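PDB 3PIV: interferon from Danio rerio, which probably acts as a secreted type I interferon, a cytokine that binds cell-surface receptors in antiviral defence. Local coordinates for residues N73-D78 / E135-I140. Numbering follows the deposited sequence.
Sequences NSVNWD and EAWEQI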
# COMPACT_ATOMS: atom_id res chain seq x y z
N ASN A 73 -10.15 -17.53 4.50
CA ASN A 73 -10.93 -18.36 5.43
C ASN A 73 -10.41 -18.27 6.84
O ASN A 73 -11.19 -18.26 7.79
CB ASN A 73 -10.86 -19.83 5.07
CG ASN A 73 -11.88 -20.22 4.05
OD1 ASN A 73 -12.74 -19.42 3.66
ND2 ASN A 73 -11.78 -21.45 3.59
N SER A 74 -9.09 -18.24 6.97
CA SER A 74 -8.43 -18.30 8.27
C SER A 74 -8.58 -17.01 9.07
O SER A 74 -8.28 -16.99 10.26
CB SER A 74 -6.96 -18.66 8.11
OG SER A 74 -6.80 -19.85 7.35
N VAL A 75 -9.02 -15.93 8.42
CA VAL A 75 -9.32 -14.71 9.16
C VAL A 75 -10.79 -14.40 9.19
O VAL A 75 -11.55 -14.74 8.29
CB VAL A 75 -8.58 -13.45 8.62
CG1 VAL A 75 -7.09 -13.55 8.85
CG2 VAL A 75 -8.95 -13.19 7.14
N ASN A 76 -11.18 -13.72 10.25
CA ASN A 76 -12.56 -13.38 10.49
C ASN A 76 -12.84 -11.96 10.01
O ASN A 76 -13.89 -11.39 10.35
CB ASN A 76 -12.80 -13.46 11.99
CG ASN A 76 -11.65 -12.83 12.76
OD1 ASN A 76 -11.67 -11.63 13.05
ND2 ASN A 76 -10.62 -13.63 13.05
N TRP A 77 -11.92 -11.39 9.25
CA TRP A 77 -12.07 -10.00 8.80
C TRP A 77 -13.40 -9.82 8.09
O TRP A 77 -13.91 -10.75 7.46
CB TRP A 77 -10.95 -9.60 7.84
CG TRP A 77 -9.60 -9.64 8.44
CD1 TRP A 77 -9.30 -9.77 9.77
CD2 TRP A 77 -8.36 -9.54 7.74
NE1 TRP A 77 -7.94 -9.77 9.93
CE2 TRP A 77 -7.34 -9.62 8.70
CE3 TRP A 77 -8.01 -9.38 6.40
CZ2 TRP A 77 -5.99 -9.56 8.36
CZ3 TRP A 77 -6.67 -9.32 6.06
CH2 TRP A 77 -5.67 -9.42 7.04
N ASP A 78 -13.97 -8.63 8.19
CA ASP A 78 -15.22 -8.37 7.51
C ASP A 78 -14.92 -8.12 6.04
O ASP A 78 -14.19 -7.18 5.72
CB ASP A 78 -15.91 -7.15 8.13
CG ASP A 78 -17.29 -6.93 7.56
OD1 ASP A 78 -18.17 -7.77 7.83
OD2 ASP A 78 -17.50 -5.94 6.84
N GLU A 135 -2.21 -15.59 11.33
CA GLU A 135 -1.07 -14.74 11.72
C GLU A 135 -0.25 -14.29 10.52
O GLU A 135 0.37 -13.23 10.56
CB GLU A 135 -0.17 -15.41 12.77
CG GLU A 135 -0.01 -14.63 14.10
CD GLU A 135 -0.04 -13.08 13.97
OE1 GLU A 135 0.79 -12.48 13.23
OE2 GLU A 135 -0.89 -12.46 14.65
N ALA A 136 -0.23 -15.08 9.44
CA ALA A 136 0.37 -14.60 8.20
C ALA A 136 -0.42 -13.39 7.69
O ALA A 136 0.17 -12.36 7.36
CB ALA A 136 0.44 -15.69 7.15
N TRP A 137 -1.74 -13.51 7.65
CA TRP A 137 -2.59 -12.39 7.24
C TRP A 137 -2.42 -11.18 8.18
O TRP A 137 -2.38 -10.05 7.73
CB TRP A 137 -4.06 -12.81 7.13
CG TRP A 137 -4.42 -13.32 5.75
CD1 TRP A 137 -4.92 -14.56 5.43
CD2 TRP A 137 -4.30 -12.62 4.50
NE1 TRP A 137 -5.12 -14.66 4.07
CE2 TRP A 137 -4.75 -13.48 3.48
CE3 TRP A 137 -3.85 -11.34 4.15
CZ2 TRP A 137 -4.76 -13.10 2.13
CZ3 TRP A 137 -3.85 -10.97 2.80
CH2 TRP A 137 -4.32 -11.85 1.82
N GLU A 138 -2.31 -11.43 9.48
CA GLU A 138 -2.17 -10.34 10.43
C GLU A 138 -0.83 -9.63 10.29
O GLU A 138 -0.75 -8.42 10.52
CB GLU A 138 -2.40 -10.84 11.86
CG GLU A 138 -3.84 -11.24 12.12
CD GLU A 138 -4.79 -10.04 12.10
OE1 GLU A 138 -4.32 -8.88 12.10
OE2 GLU A 138 -6.02 -10.27 12.10
N GLN A 139 0.21 -10.35 9.89
CA GLN A 139 1.46 -9.70 9.56
C GLN A 139 1.26 -8.80 8.35
O GLN A 139 1.65 -7.64 8.37
CB GLN A 139 2.57 -10.71 9.29
CG GLN A 139 3.10 -11.33 10.55
CD GLN A 139 3.58 -10.28 11.53
OE1 GLN A 139 4.58 -9.60 11.29
NE2 GLN A 139 2.87 -10.14 12.65
N ILE A 140 0.64 -9.33 7.29
CA ILE A 140 0.39 -8.51 6.11
C ILE A 140 -0.39 -7.24 6.47
O ILE A 140 -0.04 -6.14 6.06
CB ILE A 140 -0.32 -9.32 4.98
CG1 ILE A 140 0.71 -10.01 4.08
CG2 ILE A 140 -1.17 -8.39 4.11
CD1 ILE A 140 1.83 -10.70 4.80
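V75 and W137 bring the two backbones closest, with CA atoms 7.4 Å apart. Residues 73-78 form an irregular loop between helix 48-66 and helix 79-101. Residues 135-140 form a turn and a half near the start of helix 134-158. The fold is the all-helical bundle of the type I interferons, and here an interhelical loop closes against the last helix.

W77 and W137 carry most of the contact. With CG of W77 anti to the carbonyl carbon (chi1 -62°), the indole points at the helix and its six-membered ring leads. The six-membered ring of W77 lies oblique to the five-membered ring of W137, centroids 5.6 Å apart and planes at 68°. CH2 of W77 also reaches the backbone O of W137 at 3.4 Å, close to the plane of the W77 ring.

V75 packs beside this pair. Its CG1 packs on CB of W137 at 3.6 Å, while its CG2 lies over one face of the W77 ring, near the rim. W137 is fixed further by a hydrogen bond from its NE1 to H71 O. W137 also packs on L127 of helix 111-129. W77 touches M66 of helix 48-66, so the loop also rests on that helix.

E138 supplies the polar partner. Its chain bends at chi2, and R141 forms a salt bridge with OE1. OE2 accepts the indole N-H of W77: NE1 to OE2 is 2.9 Å with an N-H...O angle of 160°. OE2 lies in the indole plane, but the N-H meets it from above the carboxylate plane.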